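Local coordinates for XC6422 protein (PDB 2FUK) that probably acts as a small serine hydrolase of the lidless alpha/beta-hydrolase type, its natural substrate not being established, at residues A[45-50]-A[78-83]; A[65-70]-A[207-212]; A[73-78]-A[98-103]. All coordinates share one frame; numbering follows the deposited sequence.

Interaction 1: A[45-50]-A[78-83]; sequences PLSTEG and RSVGTS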
loop_
_atom_site.group_PDB
_atom_site.type_symbol
_atom_site.label_atom_id
_atom_site.label_comp_id
_atom_site.label_asym_id
_atom_site.label_seq_id
_atom_site.Cartn_x
_atom_site.Cartn_y
_atom_site.Cartn_z
ATOM N N PRO A 45 -3.456 -11.381 17.708
ATOM C CA PRO A 45 -3.841 -12.772 17.966
ATOM C C PRO A 45 -3.256 -13.387 19.237
ATOM O O PRO A 45 -2.476 -12.744 19.942
ATOM C CB PRO A 45 -3.395 -13.486 16.687
ATOM C CG PRO A 45 -2.176 -12.734 16.301
ATOM C CD PRO A 45 -2.606 -11.294 16.506
ATOM N N LEU A 46 -3.626 -14.637 19.517
ATOM C CA LEU A 46 -3.176 -15.316 20.733
ATOM C C LEU A 46 -1.807 -14.967 21.259
ATOM O O LEU A 46 -0.784 -15.159 20.593
ATOM C CB LEU A 46 -3.278 -16.835 20.602
ATOM C CG LEU A 46 -4.514 -17.444 21.277
ATOM C CD1 LEU A 46 -4.735 -16.838 22.663
ATOM C CD2 LEU A 46 -5.718 -17.194 20.411
ATOM N N SER A 47 -1.814 -14.467 22.489
ATOM C CA SER A 47 -0.613 -14.058 23.193
ATOM C C SER A 47 0.275 -15.259 23.478
ATOM O O SER A 47 1.500 -15.185 23.364
ATOM C CB SER A 47 -0.997 -13.381 24.513
ATOM O OG SER A 47 -1.880 -12.281 24.305
ATOM N N THR A 48 -0.356 -16.369 23.845
ATOM C CA THR A 48 0.377 -17.580 24.159
ATOM C C THR A 48 1.052 -18.196 22.932
ATOM O O THR A 48 1.866 -19.108 23.074
ATOM C CB THR A 48 -0.541 -18.619 24.858
ATOM O OG1 THR A 48 -1.653 -18.941 24.016
ATOM C CG2 THR A 48 -1.068 -18.049 26.171
ATOM N N GLU A 49 0.716 -17.702 21.737
ATOM C CA GLU A 49 1.332 -18.195 20.501
ATOM C C GLU A 49 2.027 -17.037 19.774
ATOM O O GLU A 49 2.741 -16.258 20.398
ATOM C CB GLU A 49 0.291 -18.859 19.598
ATOM C CG GLU A 49 -0.116 -20.249 20.059
ATOM C CD GLU A 49 -0.583 -20.257 21.484
ATOM O OE1 GLU A 49 -1.498 -19.471 21.792
ATOM O OE2 GLU A 49 -0.043 -21.041 22.306
ATOM N N GLY A 50 1.809 -16.898 18.468
ATOM C CA GLY A 50 2.478 -15.823 17.744
ATOM C C GLY A 50 1.820 -14.449 17.685
ATOM O O GLY A 50 1.871 -13.790 16.640
ATOM N N ARG A 78 -1.864 -7.842 27.838
ATOM C CA ARG A 78 -1.073 -8.217 29.002
ATOM C C ARG A 78 -0.236 -9.479 28.719
ATOM O O ARG A 78 -0.684 -10.387 28.022
ATOM C CB ARG A 78 -2.000 -8.464 30.195
ATOM C CG ARG A 78 -3.013 -9.569 29.963
ATOM C CD ARG A 78 -4.028 -9.630 31.092
ATOM N NE ARG A 78 -4.727 -8.362 31.269
ATOM C CZ ARG A 78 -5.542 -8.104 32.285
ATOM N NH1 ARG A 78 -5.751 -9.033 33.210
ATOM N NH2 ARG A 78 -6.143 -6.924 32.376
ATOM N N SER A 79 0.975 -9.509 29.274
ATOM C CA SER A 79 1.919 -10.621 29.140
ATOM C C SER A 79 2.714 -10.671 27.838
ATOM O O SER A 79 3.670 -11.433 27.733
ATOM C CB SER A 79 1.212 -11.972 29.343
ATOM O OG SER A 79 0.697 -12.484 28.126
ATOM N N VAL A 80 2.334 -9.859 26.854
ATOM C CA VAL A 80 3.040 -9.839 25.575
ATOM C C VAL A 80 4.041 -8.683 25.521
ATOM O O VAL A 80 3.753 -7.575 25.979
ATOM C CB VAL A 80 2.040 -9.730 24.404
ATOM C CG1 VAL A 80 2.782 -9.570 23.084
ATOM C CG2 VAL A 80 1.170 -10.976 24.364
ATOM N N GLY A 81 5.225 -8.952 24.969
ATOM C CA GLY A 81 6.254 -7.929 24.887
ATOM C C GLY A 81 6.564 -7.470 26.295
ATOM O O GLY A 81 6.869 -8.299 27.159
ATOM N N THR A 82 6.501 -6.166 26.537
ATOM C CA THR A 82 6.738 -5.664 27.884
ATOM C C THR A 82 5.451 -5.184 28.559
ATOM O O THR A 82 5.481 -4.378 29.493
ATOM C CB THR A 82 7.831 -4.557 27.919
ATOM O OG1 THR A 82 7.586 -3.565 26.914
ATOM C CG2 THR A 82 9.210 -5.188 27.686
ATOM N N SER A 83 4.312 -5.677 28.078
ATOM C CA SER A 83 3.040 -5.340 28.700
ATOM C C SER A 83 3.016 -6.282 29.895
ATOM O O SER A 83 3.196 -7.490 29.739
ATOM C CB SER A 83 1.859 -5.651 27.772
ATOM O OG SER A 83 1.674 -4.616 26.818
#
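Arg-78 opens the loop 78-83 and touches the loop 45-50 only loosely, its carbonyl O lying 4.3 Å from Ser-47 OG. Its guanidinium leads the other way, to a salt bridge with Asp-96. The next residue, Ser-79, has a positive phi, and its hydroxyl folds back on the chain to donate to Arg-78 O in a short bond (Ser-79 OG to O 2.5 Å), in the carbonyl plane on a lone pair at a C=O...OG angle of 113°. Ser-79 OG then lies 4.1 Å from Ser-47 CB. Val-80 makes the main touch. With CG1 anti to the backbone N (chi1 174°), its other branch, CG2, is presented to Ser-47 and lies 3.2 Å from Ser-47 CB, closer than carbon atoms normally pack, so the exact fit is doubtful. From Val-80 the chain turns through Gly-81 and Thr-82 to Ser-83 in a type II' turn, closed by Ser-83 N to Val-80 O; the loop 45-50 has its own type I turn from Leu-46 to Glu-49. Both loops leave the C-terminal ends of adjacent parallel strands, 38-43 and 71-75, the edge where alpha/beta-hydrolases carry their catalytic loops, and lead on to helices 56-66 and 92-107.

Interaction 2: A[65-70]-A[207-212]; sequences LRELGI and ALQHGV
Leu-68 and Glu-67 meet helix 201-212 from a type I turn, Arg-66 to Gly-69, where a Schellman motif ends helix 56-66: Ile-70 N bonds to Leu-65 O and Gly-69 N to Arg-66 O, with Gly-69 at positive phi as the C-prime residue. Leu-65 O is gripped twice, since Leu-68 N also reaches it, from the opposite face of its plane to Ile-70 N. The turn points Leu-68 at the partner helix. Its CD1 lies 3.6 Å from Val-212 CG2 and 4.0 Å from Gln-209 CG. The leucine therefore rests on residues about one helical turn apart, touching methyl to methyl at one and the aliphatic part of the side chain at the other. Gln-209, extended beyond CG (chi2 178°), carries its amide past Leu-68 to the carboxylate of Glu-67. The two side chains run nearly perpendicular, and the carboxylate and amide planes are turned 48° apart. Glu-67 OE1 forms a salt bridge with Arg-205 of the second subunit, which packs on Gln-209 as well. This positive charge probably favours an ionised Glu-67 in its buried setting, and it ties the contact to the dimer interface. Behind the contact is the central sheet: Leu-65 packs on strands 38-43 and 71-75, Leu-208 and Val-212 on strand 158-163, so the end of each helix rests on the same mixed sheet.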
loop_
_atom_site.group_PDB
_atom_site.type_symbol
_atom_site.label_atom_id
_atom_site.label_comp_id
_atom_site.label_asym_id
_atom_site.label_seq_id
_atom_site.Cartn_x
_atom_site.Cartn_y
_atom_site.Cartn_z
ATOM N N LEU A 65 -5.812 0.784 6.951
ATOM C CA LEU A 65 -6.611 1.875 7.498
ATOM C C LEU A 65 -5.882 3.209 7.400
ATOM O O LEU A 65 -6.500 4.234 7.125
ATOM C CB LEU A 65 -6.969 1.580 8.950
ATOM C CG LEU A 65 -7.840 0.336 9.154
ATOM C CD1 LEU A 65 -8.021 0.081 10.646
ATOM C CD2 LEU A 65 -9.177 0.534 8.478
ATOM N N ARG A 66 -4.571 3.198 7.622
ATOM C CA ARG A 66 -3.778 4.423 7.533
ATOM C C ARG A 66 -3.862 5.006 6.124
ATOM O O ARG A 66 -3.907 6.227 5.940
ATOM C CB ARG A 66 -2.311 4.130 7.857
ATOM C CG ARG A 66 -2.063 3.668 9.280
ATOM C CD ARG A 66 -0.637 3.149 9.457
ATOM N NE ARG A 66 0.362 4.209 9.331
ATOM C CZ ARG A 66 1.676 3.993 9.334
ATOM N NH1 ARG A 66 2.517 5.014 9.223
ATOM N NH2 ARG A 66 2.150 2.757 9.433
ATOM N N GLU A 67 -3.875 4.128 5.129
ATOM C CA GLU A 67 -3.938 4.556 3.734
ATOM C C GLU A 67 -5.277 5.208 3.407
ATOM O O GLU A 67 -5.431 5.842 2.361
ATOM C CB GLU A 67 -3.679 3.369 2.800
ATOM C CG GLU A 67 -2.274 2.791 2.938
ATOM C CD GLU A 67 -2.000 1.627 1.999
ATOM O OE1 GLU A 67 -2.964 1.088 1.414
ATOM O OE2 GLU A 67 -0.818 1.238 1.860
ATOM N N LEU A 68 -6.243 5.049 4.305
ATOM C CA LEU A 68 -7.553 5.654 4.121
ATOM C C LEU A 68 -7.658 6.948 4.930
ATOM O O LEU A 68 -8.728 7.555 5.002
ATOM C CB LEU A 68 -8.655 4.688 4.551
ATOM C CG LEU A 68 -8.767 3.397 3.738
ATOM C CD1 LEU A 68 -9.932 2.586 4.259
ATOM C CD2 LEU A 68 -8.959 3.728 2.271
ATOM N N GLY A 69 -6.545 7.350 5.539
ATOM C CA GLY A 69 -6.507 8.573 6.330
ATOM C C GLY A 69 -6.848 8.402 7.801
ATOM O O GLY A 69 -7.105 9.374 8.514
ATOM N N ILE A 70 -6.839 7.160 8.267
ATOM C CA ILE A 70 -7.166 6.863 9.654
ATOM C C ILE A 70 -5.919 6.683 10.519
ATOM O O ILE A 70 -4.959 6.041 10.106
ATOM C CB ILE A 70 -8.029 5.577 9.732
ATOM C CG1 ILE A 70 -9.376 5.821 9.043
ATOM C CG2 ILE A 70 -8.227 5.151 11.185
ATOM C CD1 ILE A 70 -10.210 4.563 8.851
ATOM N N ALA A 207 -9.491 -6.086 0.536
ATOM C CA ALA A 207 -10.774 -6.476 1.097
ATOM C C ALA A 207 -11.189 -5.529 2.212
ATOM O O ALA A 207 -12.358 -5.164 2.319
ATOM C CB ALA A 207 -10.708 -7.904 1.622
ATOM N N LEU A 208 -10.229 -5.139 3.043
ATOM C CA LEU A 208 -10.500 -4.241 4.160
ATOM C C LEU A 208 -10.893 -2.860 3.662
ATOM O O LEU A 208 -11.883 -2.281 4.107
ATOM C CB LEU A 208 -9.262 -4.114 5.055
ATOM C CG LEU A 208 -8.867 -5.287 5.955
ATOM C CD1 LEU A 208 -7.452 -5.066 6.483
ATOM C CD2 LEU A 208 -9.857 -5.412 7.113
ATOM N N GLN A 209 -10.109 -2.337 2.726
ATOM C CA GLN A 209 -10.366 -1.010 2.195
ATOM C C GLN A 209 -11.692 -0.931 1.452
ATOM O O GLN A 209 -12.467 0.005 1.650
ATOM C CB GLN A 209 -9.192 -0.568 1.314
ATOM C CG GLN A 209 -7.968 -0.230 2.156
ATOM C CD GLN A 209 -6.737 0.172 1.364
ATOM O OE1 GLN A 209 -5.789 0.715 1.930
ATOM N NE2 GLN A 209 -6.737 -0.099 0.062
ATOM N N HIS A 210 -11.976 -1.917 0.614
ATOM C CA HIS A 210 -13.240 -1.887 -0.106
ATOM C C HIS A 210 -14.403 -2.097 0.854
ATOM O O HIS A 210 -15.483 -1.524 0.674
ATOM C CB HIS A 210 -13.275 -2.969 -1.180
ATOM C CG HIS A 210 -14.540 -2.970 -1.974
ATOM N ND1 HIS A 210 -14.878 -1.945 -2.832
ATOM C CD2 HIS A 210 -15.572 -3.847 -2.008
ATOM C CE1 HIS A 210 -16.063 -2.189 -3.361
ATOM N NE2 HIS A 210 -16.507 -3.337 -2.876
ATOM N N GLY A 211 -14.180 -2.914 1.880
ATOM C CA GLY A 211 -15.232 -3.190 2.837
ATOM C C GLY A 211 -15.639 -2.023 3.716
ATOM O O GLY A 211 -16.812 -1.891 4.065
ATOM N N VAL A 212 -14.685 -1.171 4.078
ATOM C CA VAL A 212 -14.996 -0.032 4.941
ATOM C C VAL A 212 -15.139 1.307 4.212
ATOM O O VAL A 212 -15.553 2.295 4.810
ATOM C CB VAL A 212 -13.929 0.145 6.060
ATOM C CG1 VAL A 212 -13.797 -1.137 6.868
ATOM C CG2 VAL A 212 -12.587 0.554 5.461
#

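Interaction 3: A[73-78]-A[98-103]; sequences VRFNFR and RAVAEW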
loop_
_atom_site.group_PDB
_atom_site.type_symbol
_atom_site.label_atom_id
_atom_site.label_comp_id
_atom_site.label_asym_id
_atom_site.label_seq_id
_atom_site.Cartn_x
_atom_site.Cartn_y
_atom_site.Cartn_z
ATOM N N VAL A 73 -3.925 2.745 16.209
ATOM C CA VAL A 73 -3.259 2.416 17.460
ATOM C C VAL A 73 -3.153 0.906 17.598
ATOM O O VAL A 73 -4.144 0.194 17.448
ATOM C CB VAL A 73 -4.046 2.961 18.674
ATOM C CG1 VAL A 73 -3.374 2.526 19.976
ATOM C CG2 VAL A 73 -4.122 4.477 18.601
ATOM N N ARG A 74 -1.940 0.430 17.858
ATOM C CA ARG A 74 -1.690 -0.987 18.073
ATOM C C ARG A 74 -1.196 -1.096 19.510
ATOM O O ARG A 74 -0.702 -0.116 20.076
ATOM C CB ARG A 74 -0.613 -1.504 17.115
ATOM C CG ARG A 74 -1.068 -1.594 15.669
ATOM C CD ARG A 74 0.081 -2.014 14.767
ATOM N NE ARG A 74 1.069 -0.950 14.618
ATOM C CZ ARG A 74 2.353 -1.047 14.957
ATOM N NH1 ARG A 74 3.160 -0.012 14.773
ATOM N NH2 ARG A 74 2.833 -2.171 15.482
ATOM N N PHE A 75 -1.339 -2.269 20.110
ATOM C CA PHE A 75 -0.873 -2.444 21.477
ATOM C C PHE A 75 -0.748 -3.914 21.831
ATOM O O PHE A 75 -1.367 -4.781 21.203
ATOM C CB PHE A 75 -1.822 -1.730 22.462
ATOM C CG PHE A 75 -3.115 -2.462 22.721
ATOM C CD1 PHE A 75 -3.253 -3.283 23.838
ATOM C CD2 PHE A 75 -4.200 -2.312 21.861
ATOM C CE1 PHE A 75 -4.454 -3.945 24.099
ATOM C CE2 PHE A 75 -5.401 -2.965 22.108
ATOM C CZ PHE A 75 -5.533 -3.784 23.231
ATOM N N ASN A 76 0.084 -4.191 22.827
ATOM C CA ASN A 76 0.279 -5.552 23.284
ATOM C C ASN A 76 -0.630 -5.848 24.468
ATOM O O ASN A 76 -0.694 -5.072 25.419
ATOM C CB ASN A 76 1.737 -5.773 23.701
ATOM C CG ASN A 76 2.657 -5.956 22.519
ATOM O OD1 ASN A 76 2.231 -6.415 21.467
ATOM N ND2 ASN A 76 3.933 -5.618 22.693
ATOM N N PHE A 77 -1.359 -6.958 24.387
ATOM C CA PHE A 77 -2.224 -7.375 25.482
ATOM C C PHE A 77 -1.305 -7.759 26.637
ATOM O O PHE A 77 -0.107 -7.976 26.441
ATOM C CB PHE A 77 -3.055 -8.601 25.086
ATOM C CG PHE A 77 -4.250 -8.288 24.225
ATOM C CD1 PHE A 77 -5.225 -7.398 24.657
ATOM C CD2 PHE A 77 -4.418 -8.916 22.992
ATOM C CE1 PHE A 77 -6.361 -7.136 23.871
ATOM C CE2 PHE A 77 -5.542 -8.664 22.204
ATOM C CZ PHE A 77 -6.517 -7.773 22.644
ATOM N N ARG A 78 -1.864 -7.842 27.838
ATOM C CA ARG A 78 -1.073 -8.217 29.002
ATOM C C ARG A 78 -0.236 -9.479 28.719
ATOM O O ARG A 78 -0.684 -10.387 28.022
ATOM C CB ARG A 78 -2.000 -8.464 30.195
ATOM C CG ARG A 78 -3.013 -9.569 29.963
ATOM C CD ARG A 78 -4.028 -9.630 31.092
ATOM N NE ARG A 78 -4.727 -8.362 31.269
ATOM C CZ ARG A 78 -5.542 -8.104 32.285
ATOM N NH1 ARG A 78 -5.751 -9.033 33.210
ATOM N NH2 ARG A 78 -6.143 -6.924 32.376
ATOM N N ARG A 98 -10.111 -1.620 26.826
ATOM C CA ARG A 98 -10.869 -0.470 27.315
ATOM C C ARG A 98 -9.947 0.673 27.730
ATOM O O ARG A 98 -10.259 1.837 27.497
ATOM C CB ARG A 98 -11.771 -0.848 28.501
ATOM C CG ARG A 98 -12.529 0.361 29.078
ATOM C CD ARG A 98 -13.893 0.008 29.661
ATOM N NE ARG A 98 -13.834 -0.673 30.954
ATOM C CZ ARG A 98 -13.450 -0.091 32.088
ATOM N NH1 ARG A 98 -13.082 1.185 32.092
ATOM N NH2 ARG A 98 -13.459 -0.778 33.222
ATOM N N ALA A 99 -8.822 0.341 28.356
ATOM C CA ALA A 99 -7.878 1.364 28.793
ATOM C C ALA A 99 -7.328 2.127 27.591
ATOM O O ALA A 99 -7.159 3.347 27.636
ATOM C CB ALA A 99 -6.735 0.720 29.569
ATOM N N VAL A 100 -7.049 1.395 26.517
ATOM C CA VAL A 100 -6.530 2.014 25.312
ATOM C C VAL A 100 -7.629 2.867 24.680
ATOM O O VAL A 100 -7.392 4.008 24.290
ATOM C CB VAL A 100 -6.035 0.942 24.309
ATOM C CG1 VAL A 100 -5.458 1.611 23.060
ATOM C CG2 VAL A 100 -4.970 0.070 24.973
ATOM N N ALA A 101 -8.834 2.315 24.594
ATOM C CA ALA A 101 -9.953 3.039 24.005
ATOM C C ALA A 101 -10.259 4.329 24.762
ATOM O O ALA A 101 -10.531 5.368 24.153
ATOM C CB ALA A 101 -11.197 2.146 23.977
ATOM N N GLU A 102 -10.225 4.270 26.089
ATOM C CA GLU A 102 -10.520 5.451 26.891
ATOM C C GLU A 102 -9.439 6.521 26.753
ATOM O O GLU A 102 -9.731 7.716 26.820
ATOM C CB GLU A 102 -10.721 5.063 28.363
ATOM C CG GLU A 102 -11.965 4.200 28.584
ATOM C CD GLU A 102 -12.261 3.901 30.047
ATOM O OE1 GLU A 102 -11.354 4.043 30.895
ATOM O OE2 GLU A 102 -13.414 3.514 30.346
ATOM N N TRP A 103 -8.194 6.092 26.562
ATOM C CA TRP A 103 -7.088 7.035 26.385
ATOM C C TRP A 103 -7.253 7.720 25.022
ATOM O O TRP A 103 -7.067 8.928 24.887
ATOM C CB TRP A 103 -5.746 6.294 26.456
ATOM C CG TRP A 103 -4.549 7.140 26.098
ATOM C CD1 TRP A 103 -4.018 8.172 26.822
ATOM C CD2 TRP A 103 -3.761 7.039 24.909
ATOM N NE1 TRP A 103 -2.953 8.720 26.154
ATOM C CE2 TRP A 103 -2.771 8.043 24.975
ATOM C CE3 TRP A 103 -3.796 6.197 23.791
ATOM C CZ2 TRP A 103 -1.821 8.228 23.964
ATOM C CZ3 TRP A 103 -2.852 6.382 22.785
ATOM C CH2 TRP A 103 -1.877 7.391 22.881
#
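Val-100, on helix 92-107, divides its two methyls between Val-73 and Phe-75, two residues on the same side of strand 71-75. Its CG1 branch meets Val-73 CG1 at 3.8 Å, the two valines lying side by side and pointing opposite ways. The second branch, CG2, stands over the Phe-75 ring. It is 3.8 Å from the ring centroid and only 9° off the normal, a CH-pi contact centred on the face rather than placed at a rim. Chi1 of 77° swings the phenyl in over the helix side of the strand, and chi2 near 97° turns its face to the methyl. Five of its six carbons lie within 4.2 Å of Val-100 CG2. Leu-97 of the same helix also packs on Phe-75, and Ile-41 of strand 38-43 touches both Phe-75 and Val-100. Away from this buried layer, Arg-98 and Glu-102 form a salt bridge on the exposed side of the helix: Arg-98 NH1 reaches Glu-102 OE2 at 2.9 Å, from above the carboxylate plane. The contact is the helix of a beta-alpha-beta crossover packed on its first strand, and its chemistry is wholly apolar: shape and dispersion, with a modest CH-pi term, hold helix to strand, while Arg-98 and Glu-102 pair their charges along the outer side.

Overall arrangement
Interactions 1 and 3 are neighbours, their centres 13 Å apart, and share Arg-78. Segment 73-78 runs on into the loop 78-83, and Ser-83 OG, 2.8 Å from Asn-76 O, probably bonds back to it. Phe-77 of interaction 3, whose CB lies 3.9 Å from Ser-47 OG of interaction 1, meets the rings of His-44 and Phe-120 edge-to-face; Phe-120 follows Ser-119, the probable nucleophile of a Ser-119, His-195, Asp-166 triad, which places this end of the sheet near the probable active site. Interactions 1 and 2 lie on opposite sides of the chain's centre, 26 Å apart between centres; interaction 2 is 20 Å from interaction 3. Its segment 65-70 leads straight into strand 71-75, and it faces the second subunit.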